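Long-range contacts in carbonic anhydrase (Trichomonas vaginalis, PDB 6Y04), which probably catalyses the reversible hydration of carbon dioxide to hydrogencarbonate, using one zinc ion per subunit: residues G95-G100 with L167-T172; V81-L86 with P155-N160. All blocks are in the same frame, centred on the assembly; numbering follows the deposited sequence.

Contact 1 of 2, residues G95-G100 with L167-T172; sequences GHECCG and LIHPDT. With ZN (zinc ion), chain C.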
ATOM      1  N   GLY A  95      -6.256  10.872   1.394  1.00 17.42           N
ATOM      2  CA  GLY A  95      -7.208  10.469   0.377  1.00 19.41           C
ATOM      3  C   GLY A  95      -7.126  11.381  -0.841  1.00 21.84           C
ATOM      4  O   GLY A  95      -6.320  12.307  -0.877  1.00 22.69           O
ATOM      5  N   HIS A  96      -7.964  11.115  -1.845  1.00 24.81           N
ATOM      6  CA  HIS A  96      -7.920  11.913  -3.058  1.00 27.53           C
ATOM      7  C   HIS A  96      -9.310  12.034  -3.669  1.00 30.04           C
ATOM      8  O   HIS A  96     -10.142  11.143  -3.517  1.00 30.97           O
ATOM      9  CB  HIS A  96      -6.898  11.341  -4.047  1.00 28.31           C
ATOM     10  CG  HIS A  96      -7.307  10.039  -4.655  1.00 28.83           C
ATOM     11  ND1 HIS A  96      -7.741   9.947  -5.961  1.00 29.14           N
ATOM     12  CD2 HIS A  96      -7.364   8.784  -4.148  1.00 29.59           C
ATOM     13  CE1 HIS A  96      -8.036   8.696  -6.238  1.00 29.76           C
ATOM     14  NE2 HIS A  96      -7.822   7.961  -5.144  1.00 30.22           N
ATOM     15  N   GLU A  97      -9.517  13.158  -4.367  1.00 35.34           N
ATOM     16  CA  GLU A  97     -10.726  13.443  -5.125  1.00 38.70           C
ATOM     17  C   GLU A  97     -10.782  12.488  -6.313  1.00 40.85           C
ATOM     18  O   GLU A  97      -9.741  12.072  -6.815  1.00 38.94           O
ATOM     19  CB  GLU A  97     -10.715  14.904  -5.589  1.00 39.26           C
ATOM     20  CG  GLU A  97     -10.065  15.848  -4.583  1.00 41.92           C
ATOM     21  CD  GLU A  97     -10.256  17.342  -4.788  1.00 44.17           C
ATOM     22  OE1 GLU A  97     -11.308  17.732  -5.341  1.00 46.01           O
ATOM     23  OE2 GLU A  97      -9.353  18.115  -4.379  1.00 42.99           O
ATOM     24  N   CYS A  98     -12.000  12.136  -6.743  1.00 45.72           N
ATOM     25  CA  CYS A  98     -12.230  11.257  -7.884  1.00 47.90           C
ATOM     26  C   CYS A  98     -11.699   9.853  -7.579  1.00 47.18           C
ATOM     27  O   CYS A  98     -11.143   9.203  -8.462  1.00 46.55           O
ATOM     28  CB  CYS A  98     -11.572  11.783  -9.162  1.00 52.21           C
ATOM     29  SG  CYS A  98     -11.970  13.502  -9.597  1.00 60.56           S
ATOM     30  N   CYS A  99     -11.870   9.388  -6.330  1.00 43.88           N
ATOM     31  CA  CYS A  99     -11.364   8.086  -5.923  1.00 42.43           C
ATOM     32  C   CYS A  99     -12.282   7.030  -6.536  1.00 44.56           C
ATOM     33  O   CYS A  99     -13.492   7.249  -6.616  1.00 42.47           O
ATOM     34  CB  CYS A  99     -11.340   7.936  -4.402  1.00 39.41           C
ATOM     35  SG  CYS A  99     -10.528   6.417  -3.828  1.00 34.80           S
ATOM     36  N   GLY A 100     -11.704   5.907  -6.990  1.00 47.36           N
ATOM     37  CA  GLY A 100     -12.436   4.904  -7.757  1.00 50.91           C
ATOM     38  C   GLY A 100     -13.352   4.042  -6.885  1.00 55.04           C
ATOM     39  O   GLY A 100     -14.102   3.196  -7.382  1.00 54.23           O
ATOM     40  N   LEU A 167      -6.039  15.627   1.819  1.00 16.33           N
ATOM     41  CA  LEU A 167      -6.681  15.342   0.552  1.00 17.22           C
ATOM     42  C   LEU A 167      -5.772  15.861  -0.558  1.00 17.42           C
ATOM     43  O   LEU A 167      -5.316  17.005  -0.513  1.00 17.67           O
ATOM     44  CB  LEU A 167      -8.061  16.011   0.540  1.00 17.68           C
ATOM     45  CG  LEU A 167      -8.807  15.981  -0.796  1.00 18.51           C
ATOM     46  CD1 LEU A 167      -9.539  14.661  -0.986  1.00 18.70           C
ATOM     47  CD2 LEU A 167      -9.792  17.142  -0.888  1.00 18.13           C
ATOM     48  N   ILE A 168      -5.475  14.980  -1.523  1.00 17.24           N
ATOM     49  CA  ILE A 168      -4.705  15.365  -2.692  1.00 16.67           C
ATOM     50  C   ILE A 168      -5.612  15.277  -3.917  1.00 16.79           C
ATOM     51  O   ILE A 168      -6.468  14.397  -4.007  1.00 16.29           O
ATOM     52  CB  ILE A 168      -3.406  14.534  -2.840  1.00 16.73           C
ATOM     53  CG1 ILE A 168      -2.543  15.026  -4.005  1.00 16.77           C
ATOM     54  CG2 ILE A 168      -3.693  13.042  -2.944  1.00 16.35           C
ATOM     55  CD1 ILE A 168      -1.148  14.445  -4.053  1.00 17.52           C
ATOM     56  N   HIS A 169      -5.411  16.219  -4.844  1.00 17.27           N
ATOM     57  CA  HIS A 169      -6.067  16.175  -6.139  1.00 17.46           C
ATOM     58  C   HIS A 169      -5.206  15.388  -7.123  1.00 17.60           C
ATOM     59  O   HIS A 169      -4.054  15.741  -7.375  1.00 18.49           O
ATOM     60  CB  HIS A 169      -6.396  17.586  -6.642  1.00 17.33           C
ATOM     61  CG  HIS A 169      -7.316  17.549  -7.817  1.00 18.15           C
ATOM     62  ND1 HIS A 169      -6.939  16.997  -9.036  1.00 18.24           N
ATOM     63  CD2 HIS A 169      -8.597  17.951  -7.965  1.00 17.68           C
ATOM     64  CE1 HIS A 169      -7.947  17.064  -9.880  1.00 17.76           C
ATOM     65  NE2 HIS A 169      -8.968  17.654  -9.248  1.00 17.88           N
ATOM     66  N   PRO A 170      -5.743  14.318  -7.746  1.00 17.90           N
ATOM     67  CA  PRO A 170      -4.915  13.414  -8.550  1.00 18.53           C
ATOM     68  C   PRO A 170      -4.391  14.001  -9.865  1.00 19.38           C
ATOM     69  O   PRO A 170      -3.483  13.433 -10.473  1.00 19.53           O
ATOM     70  CB  PRO A 170      -5.829  12.197  -8.763  1.00 18.23           C
ATOM     71  CG  PRO A 170      -7.234  12.750  -8.662  1.00 17.54           C
ATOM     72  CD  PRO A 170      -7.160  13.923  -7.706  1.00 17.11           C
ATOM     73  N   ASP A 171      -4.928  15.156 -10.278  1.00 19.64           N
ATOM     74  CA  ASP A 171      -4.490  15.799 -11.511  1.00 20.07           C
ATOM     75  C   ASP A 171      -3.491  16.914 -11.222  1.00 20.04           C
ATOM     76  O   ASP A 171      -2.409  16.924 -11.796  1.00 21.64           O
ATOM     77  CB  ASP A 171      -5.671  16.343 -12.311  1.00 21.01           C
ATOM     78  CG  ASP A 171      -6.534  15.248 -12.903  1.00 22.96           C
ATOM     79  OD1 ASP A 171      -5.954  14.260 -13.415  1.00 24.51           O
ATOM     80  OD2 ASP A 171      -7.776  15.388 -12.852  1.00 24.30           O
ATOM     81  N   THR A 172      -3.879  17.855 -10.351  1.00 19.90           N
ATOM     82  CA  THR A 172      -3.104  19.058 -10.085  1.00 19.17           C
ATOM     83  C   THR A 172      -2.027  18.763  -9.046  1.00 18.74           C
ATOM     84  O   THR A 172      -0.941  19.341  -9.101  1.00 18.04           O
ATOM     85  CB  THR A 172      -3.987  20.210  -9.577  1.00 19.45           C
ATOM     86  OG1 THR A 172      -4.505  19.864  -8.294  1.00 20.15           O
ATOM     87  CG2 THR A 172      -5.127  20.560 -10.510  1.00 19.44           C
TER
HETATM   88 ZN    ZN C 301      -8.500   6.044  -4.933  0.70 29.82          ZN
HETATM   89  O   HOH W   1      -8.955   5.029  -6.592  0.70 29.44           O

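Contact 2 of 2, residues V81-L86 with P155-N160; sequences VSIYEL and PLIPKN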
ATOM      1  N   VAL A  81       3.985  -1.649  12.720  1.00 13.28           N
ATOM      2  CA  VAL A  81       5.376  -1.896  12.386  1.00 13.80           C
ATOM      3  C   VAL A  81       6.103  -0.558  12.250  1.00 14.52           C
ATOM      4  O   VAL A  81       7.213  -0.401  12.756  1.00 15.28           O
ATOM      5  CB  VAL A  81       5.510  -2.757  11.114  1.00 13.73           C
ATOM      6  CG1 VAL A  81       6.961  -2.912  10.691  1.00 13.86           C
ATOM      7  CG2 VAL A  81       4.866  -4.126  11.301  1.00 13.66           C
ATOM      8  N   SER A  82       5.464   0.403  11.573  1.00 14.68           N
ATOM      9  CA  SER A  82       6.072   1.708  11.374  1.00 15.25           C
ATOM     10  C   SER A  82       6.427   2.335  12.721  1.00 16.23           C
ATOM     11  O   SER A  82       7.541   2.834  12.900  1.00 16.06           O
ATOM     12  CB  SER A  82       5.177   2.617  10.567  1.00 14.44           C
ATOM     13  OG  SER A  82       5.080   2.163   9.226  1.00 13.43           O
ATOM     14  N   ILE A  83       5.474   2.296  13.666  1.00 17.44           N
ATOM     15  CA  ILE A  83       5.636   3.014  14.924  1.00 18.67           C
ATOM     16  C   ILE A  83       6.643   2.283  15.810  1.00 19.81           C
ATOM     17  O   ILE A  83       7.615   2.878  16.275  1.00 20.00           O
ATOM     18  CB  ILE A  83       4.288   3.214  15.646  1.00 17.80           C
ATOM     19  CG1 ILE A  83       3.315   4.063  14.830  1.00 17.23           C
ATOM     20  CG2 ILE A  83       4.497   3.790  17.044  1.00 17.98           C
ATOM     21  CD1 ILE A  83       1.875   3.889  15.261  1.00 17.47           C
ATOM     22  N   TYR A  84       6.394   0.983  16.027  1.00 21.14           N
ATOM     23  CA  TYR A  84       7.043   0.226  17.086  1.00 21.15           C
ATOM     24  C   TYR A  84       8.403  -0.288  16.637  1.00 21.77           C
ATOM     25  O   TYR A  84       9.352  -0.265  17.414  1.00 22.57           O
ATOM     26  CB  TYR A  84       6.126  -0.898  17.558  1.00 20.88           C
ATOM     27  CG  TYR A  84       4.890  -0.396  18.254  1.00 20.62           C
ATOM     28  CD1 TYR A  84       4.986   0.400  19.383  1.00 21.03           C
ATOM     29  CD2 TYR A  84       3.626  -0.725  17.790  1.00 20.78           C
ATOM     30  CE1 TYR A  84       3.853   0.859  20.037  1.00 21.58           C
ATOM     31  CE2 TYR A  84       2.482  -0.274  18.425  1.00 20.51           C
ATOM     32  CZ  TYR A  84       2.599   0.517  19.554  1.00 21.46           C
ATOM     33  OH  TYR A  84       1.475   0.972  20.175  1.00 21.79           O
ATOM     34  N   GLU A  85       8.490  -0.721  15.375  1.00 22.29           N
ATOM     35  CA  GLU A  85       9.719  -1.304  14.872  1.00 22.54           C
ATOM     36  C   GLU A  85      10.583  -0.226  14.213  1.00 20.87           C
ATOM     37  O   GLU A  85      11.802  -0.286  14.317  1.00 20.95           O
ATOM     38  CB  GLU A  85       9.428  -2.507  13.968  1.00 25.41           C
ATOM     39  CG  GLU A  85      10.496  -3.594  14.047  1.00 30.83           C
ATOM     40  CD  GLU A  85      10.429  -4.604  15.199  1.00 35.43           C
ATOM     41  OE1 GLU A  85       9.585  -4.448  16.118  1.00 36.71           O
ATOM     42  OE2 GLU A  85      11.223  -5.571  15.178  1.00 38.10           O
ATOM     43  N   LEU A  86       9.967   0.783  13.579  1.00 19.27           N
ATOM     44  CA  LEU A  86      10.717   1.648  12.677  1.00 18.36           C
ATOM     45  C   LEU A  86      10.756   3.110  13.131  1.00 18.71           C
ATOM     46  O   LEU A  86      11.306   3.951  12.420  1.00 19.32           O
ATOM     47  CB  LEU A  86      10.147   1.514  11.265  1.00 17.09           C
ATOM     48  CG  LEU A  86      10.417   0.176  10.573  1.00 17.11           C
ATOM     49  CD1 LEU A  86       9.593   0.067   9.299  1.00 17.08           C
ATOM     50  CD2 LEU A  86      11.900  -0.007  10.269  1.00 16.16           C
ATOM     51  N   PRO A 155      -6.807   0.576  19.837  1.00 30.46           N
ATOM     52  CA  PRO A 155      -6.181   0.419  21.151  1.00 30.19           C
ATOM     53  C   PRO A 155      -4.698   0.061  21.096  1.00 28.97           C
ATOM     54  O   PRO A 155      -3.997   0.140  22.101  1.00 29.16           O
ATOM     55  CB  PRO A 155      -6.984  -0.723  21.798  1.00 30.42           C
ATOM     56  CG  PRO A 155      -7.531  -1.518  20.632  1.00 31.18           C
ATOM     57  CD  PRO A 155      -7.768  -0.500  19.536  1.00 32.19           C
ATOM     58  N   LEU A 156      -4.221  -0.328  19.910  1.00 27.07           N
ATOM     59  CA  LEU A 156      -2.833  -0.728  19.758  1.00 25.42           C
ATOM     60  C   LEU A 156      -1.975   0.480  19.376  1.00 24.83           C
ATOM     61  O   LEU A 156      -0.756   0.361  19.292  1.00 23.74           O
ATOM     62  CB  LEU A 156      -2.730  -1.828  18.698  1.00 25.12           C
ATOM     63  CG  LEU A 156      -3.415  -3.161  19.004  1.00 24.62           C
ATOM     64  CD1 LEU A 156      -2.863  -4.257  18.112  1.00 24.71           C
ATOM     65  CD2 LEU A 156      -3.267  -3.549  20.468  1.00 24.68           C
ATOM     66  N   ILE A 157      -2.610   1.636  19.149  1.00 24.36           N
ATOM     67  CA  ILE A 157      -1.897   2.805  18.659  1.00 24.63           C
ATOM     68  C   ILE A 157      -1.815   3.861  19.760  1.00 25.43           C
ATOM     69  O   ILE A 157      -2.839   4.314  20.273  1.00 25.73           O
ATOM     70  CB  ILE A 157      -2.500   3.316  17.333  1.00 23.63           C
ATOM     71  CG1 ILE A 157      -2.108   2.382  16.187  1.00 23.67           C
ATOM     72  CG2 ILE A 157      -2.075   4.749  17.042  1.00 23.04           C
ATOM     73  CD1 ILE A 157      -2.771   2.690  14.884  1.00 23.92           C
ATOM     74  N   PRO A 158      -0.587   4.288  20.146  1.00 26.02           N
ATOM     75  CA  PRO A 158      -0.390   5.184  21.289  1.00 26.43           C
ATOM     76  C   PRO A 158      -1.096   6.519  21.072  1.00 26.93           C
ATOM     77  O   PRO A 158      -1.266   6.946  19.935  1.00 27.93           O
ATOM     78  CB  PRO A 158       1.127   5.420  21.331  1.00 25.25           C
ATOM     79  CG  PRO A 158       1.718   4.284  20.537  1.00 25.21           C
ATOM     80  CD  PRO A 158       0.680   3.938  19.489  1.00 25.61           C
ATOM     81  N   LYS A 159      -1.478   7.171  22.175  1.00 28.70           N
ATOM     82  CA  LYS A 159      -2.205   8.431  22.145  1.00 28.84           C
ATOM     83  C   LYS A 159      -1.286   9.580  21.731  1.00 27.61           C
ATOM     84  O   LYS A 159      -1.763  10.624  21.286  1.00 26.08           O
ATOM     85  CB  LYS A 159      -2.866   8.684  23.504  1.00 29.82           C
ATOM     86  CG  LYS A 159      -3.886   7.629  23.918  1.00 33.25           C
ATOM     87  CD  LYS A 159      -5.022   7.469  22.920  1.00 33.93           C
ATOM     88  CE  LYS A 159      -6.167   6.612  23.419  1.00 34.13           C
ATOM     89  NZ  LYS A 159      -7.317   6.680  22.484  1.00 34.12           N
ATOM     90  N   ASN A 160       0.028   9.365  21.857  1.00 26.13           N
ATOM     91  CA  ASN A 160       0.997  10.420  21.620  1.00 26.14           C
ATOM     92  C   ASN A 160       1.464  10.428  20.162  1.00 25.87           C
ATOM     93  O   ASN A 160       2.398  11.156  19.831  1.00 27.85           O
ATOM     94  CB  ASN A 160       2.177  10.336  22.597  1.00 27.27           C
ATOM     95  CG  ASN A 160       3.104   9.167  22.326  1.00 28.04           C
ATOM     96  OD1 ASN A 160       2.658   8.061  22.045  1.00 28.16           O
ATOM     97  ND2 ASN A 160       4.403   9.394  22.402  1.00 29.16           N
TER

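Contact 1 of 2, residues G95-G100 with L167-T172
Gly-95 and Leu-167 form a parallel bridge at the ends of two neighbouring parallel strands, where the carbonyl of Gly-95 receives the N-H of Ile-168 (O to N 2.9 Å) in a nearly straight bond of 168°. One residue on, His-96 pairs with Ile-168; its CB rests 3.8 Å from Ile-168 CG2, and its ring, placed between backbone N and carbonyl carbon (chi1 70°), turns NE2 to the zinc at 2.0 Å. At the other nitrogen, ND1 makes a weak hydrogen bond to the carbonyl oxygen of Glu-97, while Pro-170 CG lies at the ring edge, 3.9 Å from ND1. Glu-97 continues the pairing only weakly, through its N-H to Ile-168 O. Its side chain runs across Leu-167 and His-169: the carboxylate carbon CD comes within 3.6 Å of His-169 CD2, the two planes 69° apart, without a bond. Asp-171 N, in turn, donates to His-169 ND1 near the ring plane. Beyond Cys-98, Cys-99 binds zinc through SG (2.3 Å), its CB against one face of the His-96 ring, toward the rim. Gly-100 N donates to the zinc-bound water. Cys-37 completes the two-cysteine, one-histidine site of β-carbonic anhydrases. Water in the fourth position, 2.0 Å from zinc, is consistent with the family's open form, in which the aspartate (here Asp-39, a predicted ligand) leaves that place to water.

Contact 2 of 2, residues V81-L86 with P155-N160
Leu-156 offers its carbonyl oxygen to the hydroxyl of Tyr-84, which donates the one hydrogen bond that joins the loop to the helix here. The OH to O separation of 2.5 Å is very short, and its exact length is doubtful; the oxygen lies in the plane of the tyrosine ring, at the edge on the CE2 side. Tyr-84 reaches this position because its CG stands beside the backbone N and anti to the carbonyl carbon (chi1 -67°), and the long ring then carries the hydroxyl to the loop, with CG2 of Ile-83 on one face, toward the rim. The side chain of Leu-156 itself turns to other neighbours, Leu-72 and Leu-80. Next along the loop, Ile-157 meets the helix through its CG1 branch, 4.4 Å from the terminal CD1 of Ile-83, and also packs on Leu-80. Such contacts join a helix flanking the sheet to a loop at the end of the sheet away from the zinc: helix 74-85 is the connection of a β-α-β crossover from strand 57-61 to strand 90-96, and the loop leads from helix 140-152 into strand 163-168, the next strand of the sheet. At Pro-158 the pyrrolidine ring comes up to the phenol from the opposite direction, its CD 3.1 Å from Tyr-84 OH and 3.9 Å from Tyr-84 CZ. The same CD lies 4.4 Å from Ile-83 CD1, so this one methylene carbon touches both helix residues. The carbonyl of Pro-158 accepts a hydrogen bond from NH1 of Arg-152, at the end of the preceding helix. The backbone oxygen of Tyr-84 accepts one from Gln-112 of the second subunit.

In the fold
The two contacts occupy opposite sides of the chain's centre, with their own centres 27 Å apart and their nearest atoms about 16 Å apart. Along the chain their segments alternate: 81-86, 95-100, 155-160, then 167-172. Helix 74-85 of contact 2 leads directly into strand 90-96, whose end enters contact 1, and the loop 155-160 likewise leads into strand 163-168. Two neighbouring parallel strands therefore run from the side of contact 2 to the zinc side, illustrating how an α/β sheet places its metal ligands at and just beyond strand ends. Both contacts also touch the second subunit, contact 2 more extensively, with nine residues within reach against three.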